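Eukaryotic translation initiation factor 5A-2 (Arabidopsis thaliana, PDB 3HKS) binds the ribosome between its exit and peptidyl sites and promotes elongation and termination, rescuing ribosomes stalled on polyproline and other stalling motifs. Local coordinates at residues Q133-S147 against E155-K167. Sequence-based numbering, arbitrary orientation.
With EDO (1,2-ethanediol), chain F.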
# COMPACT_ATOMS: atom_id res chain seq x y z
N GLN A 133 -3.59 17.75 9.69
CA GLN A 133 -2.25 18.17 9.27
C GLN A 133 -2.26 18.78 7.86
O GLN A 133 -1.61 19.82 7.63
CB GLN A 133 -1.27 17.00 9.28
CG GLN A 133 -0.80 16.59 10.65
CD GLN A 133 0.16 15.43 10.60
OE1 GLN A 133 1.34 15.60 10.27
NE2 GLN A 133 -0.32 14.24 10.92
N MET A 134 -2.97 18.13 6.94
CA MET A 134 -3.08 18.60 5.55
C MET A 134 -3.81 19.93 5.45
O MET A 134 -3.32 20.85 4.82
CB MET A 134 -3.77 17.55 4.66
CG MET A 134 -2.93 16.30 4.48
SD MET A 134 -3.75 15.00 3.55
CE MET A 134 -3.93 15.78 1.96
N ARG A 135 -4.98 20.01 6.10
CA ARG A 135 -5.82 21.19 6.06
C ARG A 135 -5.15 22.39 6.72
O ARG A 135 -5.20 23.49 6.18
CB ARG A 135 -7.19 20.93 6.71
CG ARG A 135 -8.12 19.98 5.94
CD ARG A 135 -9.53 19.97 6.55
NE ARG A 135 -10.16 21.29 6.35
CZ ARG A 135 -10.96 21.91 7.22
NH1 ARG A 135 -11.27 21.35 8.39
NH2 ARG A 135 -11.46 23.10 6.91
N LEU A 136 -4.56 22.17 7.89
CA LEU A 136 -3.84 23.22 8.61
C LEU A 136 -2.62 23.71 7.84
O LEU A 136 -2.44 24.90 7.70
CB LEU A 136 -3.40 22.75 10.00
CG LEU A 136 -2.64 23.74 10.89
CD1 LEU A 136 -3.52 24.92 11.30
CD2 LEU A 136 -2.11 23.02 12.14
N GLY A 137 -1.79 22.78 7.37
CA GLY A 137 -0.61 23.12 6.58
C GLY A 137 -0.96 23.90 5.32
O GLY A 137 -0.27 24.85 4.98
N PHE A 138 -2.04 23.51 4.65
CA PHE A 138 -2.52 24.21 3.46
C PHE A 138 -3.03 25.62 3.77
O PHE A 138 -2.74 26.55 3.02
CB PHE A 138 -3.62 23.40 2.74
CG PHE A 138 -4.00 23.96 1.40
CD1 PHE A 138 -3.09 23.94 0.34
CD2 PHE A 138 -5.26 24.51 1.18
CE1 PHE A 138 -3.43 24.46 -0.90
CE2 PHE A 138 -5.62 25.03 -0.06
CZ PHE A 138 -4.70 25.02 -1.09
N ASP A 139 -3.81 25.76 4.85
CA ASP A 139 -4.30 27.08 5.28
C ASP A 139 -3.14 28.00 5.67
O ASP A 139 -3.20 29.22 5.44
CB ASP A 139 -5.30 26.95 6.44
CG ASP A 139 -6.66 26.37 6.00
OD1 ASP A 139 -6.92 26.26 4.77
OD2 ASP A 139 -7.47 26.04 6.91
N GLU A 140 -2.09 27.40 6.23
CA GLU A 140 -0.91 28.12 6.71
C GLU A 140 0.09 28.46 5.58
O GLU A 140 1.09 29.14 5.83
CB GLU A 140 -0.18 27.30 7.79
CG GLU A 140 -0.92 27.10 9.12
CD GLU A 140 -0.07 26.38 10.20
OE1 GLU A 140 -0.02 26.87 11.35
OE2 GLU A 140 0.56 25.33 9.91
N GLY A 141 -0.16 27.98 4.36
CA GLY A 141 0.73 28.24 3.23
C GLY A 141 2.05 27.48 3.32
O GLY A 141 3.06 27.87 2.73
N LYS A 142 2.02 26.37 4.05
CA LYS A 142 3.21 25.55 4.20
C LYS A 142 3.41 24.60 3.04
O LYS A 142 2.46 24.27 2.33
CB LYS A 142 3.14 24.77 5.52
CG LYS A 142 3.00 25.70 6.72
CD LYS A 142 3.94 25.32 7.82
CE LYS A 142 3.90 26.34 8.95
NZ LYS A 142 3.88 25.61 10.24
N ASP A 143 4.66 24.20 2.84
CA ASP A 143 5.01 23.17 1.88
C ASP A 143 4.69 21.82 2.51
O ASP A 143 5.39 21.37 3.42
CB ASP A 143 6.49 23.26 1.50
CG ASP A 143 6.83 24.54 0.74
OD1 ASP A 143 5.95 25.06 0.03
OD2 ASP A 143 7.98 25.01 0.85
N ILE A 144 3.60 21.21 2.06
CA ILE A 144 3.14 19.94 2.62
C ILE A 144 3.40 18.82 1.64
O ILE A 144 3.03 18.92 0.46
CB ILE A 144 1.63 20.00 3.03
CG1 ILE A 144 1.37 21.06 4.13
CG2 ILE A 144 1.10 18.62 3.44
CD1 ILE A 144 1.92 20.71 5.55
N VAL A 145 4.05 17.77 2.13
CA VAL A 145 4.35 16.57 1.34
C VAL A 145 3.48 15.42 1.84
O VAL A 145 3.43 15.14 3.03
CB VAL A 145 5.87 16.19 1.39
CG1 VAL A 145 6.15 14.94 0.57
CG2 VAL A 145 6.71 17.33 0.86
N VAL A 146 2.81 14.76 0.91
CA VAL A 146 1.83 13.72 1.20
C VAL A 146 2.36 12.41 0.62
O VAL A 146 2.67 12.34 -0.57
CB VAL A 146 0.44 14.07 0.57
CG1 VAL A 146 -0.58 12.97 0.78
CG2 VAL A 146 -0.08 15.40 1.13
N SER A 147 2.49 11.38 1.47
CA SER A 147 2.87 10.04 1.03
C SER A 147 1.63 9.21 0.69
O SER A 147 0.69 9.15 1.46
CB SER A 147 3.68 9.31 2.10
OG SER A 147 4.79 10.09 2.52
N GLU A 155 -5.57 3.22 -3.34
CA GLU A 155 -4.58 4.18 -2.87
C GLU A 155 -5.00 4.75 -1.54
O GLU A 155 -6.19 4.98 -1.29
CB GLU A 155 -4.37 5.30 -3.89
CG GLU A 155 -3.85 4.82 -5.24
CD GLU A 155 -3.42 5.93 -6.17
OE1 GLU A 155 -4.30 6.64 -6.71
OE2 GLU A 155 -2.21 6.09 -6.39
N GLN A 156 -4.02 4.99 -0.68
CA GLN A 156 -4.27 5.51 0.63
C GLN A 156 -3.20 6.52 0.98
O GLN A 156 -2.00 6.23 0.87
CB GLN A 156 -4.27 4.36 1.64
CG GLN A 156 -4.67 4.75 3.05
CD GLN A 156 -4.97 3.53 3.91
OE1 GLN A 156 -4.19 3.20 4.79
NE2 GLN A 156 -6.09 2.86 3.65
N ILE A 157 -3.64 7.70 1.41
CA ILE A 157 -2.72 8.69 1.98
C ILE A 157 -2.29 8.16 3.35
O ILE A 157 -3.12 7.94 4.21
CB ILE A 157 -3.37 10.11 2.09
CG1 ILE A 157 -3.57 10.70 0.68
CG2 ILE A 157 -2.50 11.04 2.98
CD1 ILE A 157 -4.52 11.96 0.62
N CYS A 158 -0.99 7.95 3.52
CA CYS A 158 -0.48 7.21 4.67
C CYS A 158 0.50 8.02 5.55
O CYS A 158 0.81 7.61 6.67
CB CYS A 158 0.18 5.89 4.20
SG CYS A 158 1.68 6.15 3.18
N ALA A 159 0.97 9.17 5.06
CA ALA A 159 1.80 10.07 5.87
C ALA A 159 1.70 11.52 5.38
O ALA A 159 1.40 11.76 4.22
CB ALA A 159 3.26 9.62 5.88
N VAL A 160 1.95 12.46 6.28
CA VAL A 160 1.92 13.89 5.97
C VAL A 160 3.06 14.57 6.72
O VAL A 160 3.22 14.37 7.92
CB VAL A 160 0.56 14.54 6.36
CG1 VAL A 160 0.59 16.07 6.10
CG2 VAL A 160 -0.60 13.89 5.62
N LYS A 161 3.83 15.40 6.03
CA LYS A 161 4.85 16.23 6.68
C LYS A 161 4.93 17.62 6.05
O LYS A 161 4.62 17.79 4.87
CB LYS A 161 6.23 15.57 6.61
CG LYS A 161 6.76 15.37 5.20
CD LYS A 161 8.14 14.72 5.17
CE LYS A 161 8.46 14.22 3.75
NZ LYS A 161 9.93 14.07 3.51
N GLU A 162 5.33 18.61 6.85
CA GLU A 162 5.67 19.92 6.29
C GLU A 162 7.17 20.05 6.09
O GLU A 162 7.96 19.58 6.90
CB GLU A 162 5.11 21.06 7.14
CG GLU A 162 5.54 21.08 8.58
CD GLU A 162 5.52 22.48 9.14
OE1 GLU A 162 6.45 23.26 8.82
OE2 GLU A 162 4.57 22.80 9.89
N VAL A 163 7.57 20.67 4.98
CA VAL A 163 8.99 20.78 4.66
C VAL A 163 9.48 22.23 4.53
O VAL A 163 10.64 22.46 4.15
CB VAL A 163 9.41 19.91 3.42
CG1 VAL A 163 9.21 18.42 3.69
CG2 VAL A 163 8.67 20.34 2.16
N GLY A 164 8.61 23.19 4.83
CA GLY A 164 8.99 24.61 4.81
C GLY A 164 7.83 25.55 4.55
O GLY A 164 6.66 25.16 4.69
N GLY A 165 8.15 26.78 4.17
CA GLY A 165 7.14 27.79 3.84
C GLY A 165 6.37 28.34 5.03
O GLY A 165 6.80 28.21 6.17
N GLY A 166 5.23 28.95 4.74
CA GLY A 166 4.40 29.59 5.76
C GLY A 166 4.00 30.99 5.34
O GLY A 166 4.52 31.50 4.35
N LYS A 167 3.09 31.60 6.09
CA LYS A 167 2.59 32.94 5.78
C LYS A 167 3.05 33.98 6.81
O LYS A 167 3.36 33.61 7.95
CB LYS A 167 1.06 32.92 5.68
CG LYS A 167 0.57 32.08 4.52
CD LYS A 167 -0.92 32.00 4.45
CE LYS A 167 -1.34 31.11 3.28
NZ LYS A 167 -2.79 31.26 3.07
C1 EDO F . -7.56 8.52 -0.58
O1 EDO F . -8.84 8.70 -1.21
C2 EDO F . -7.71 8.55 0.94
O2 EDO F . -6.54 8.03 1.59
O HOH W 1 -3.65 28.76 1.98
O HOH W 2 1.17 22.93 10.54
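V160 sits where a helix closes over a β-hairpin, and its two methyls divide the work. CG1, held anti to the backbone N (chi1 177°), meets I144 CG2 on the paired strand and Q133 CB on the helix, while V160 CG2 lies 3.5 Å from M134 CG, the two side chains crossing at about a right angle. Farther along, V146 CG1 packs 3.5 Å from I157 CG2, and M134 CE meets I157 CD1 tip to tip; a bend at chi3 (65°) carries that methyl over. This tight apolar layer shows how a helix is seated on an antiparallel sheet. Beneath it the strands are joined by straight bonds such as V145 N to K161 O, 2.8 Å, and C158 N to S147 O, 2.9 Å.

Toward the chain end the contact turns polar and looser. K142 NZ binds E162 OE2 at 2.9 Å on its syn side and reaches E140 OE2 only weakly, so one ammonium probably eases the repulsion between two carboxylates. G141, with positive phi, forms a Schellman motif after the last helical turn, and K167 NZ lies above the carbonyl plane of D139 O, 3.2 Å away, with a water linking it to F138 O. On the other sheet face, the exposed K161 runs alongside V145.

Within the C-terminal OB-fold domain, P125 touches both M134 and I157, and V109 and L111 of strand 109-112 extend the apolar layer. Strand 142-151 lies between strands 154-163 and 87-103, hydrogen-bonded to the latter through I144 with L100, V146 with Y98 and the S147 hydroxyl with D97.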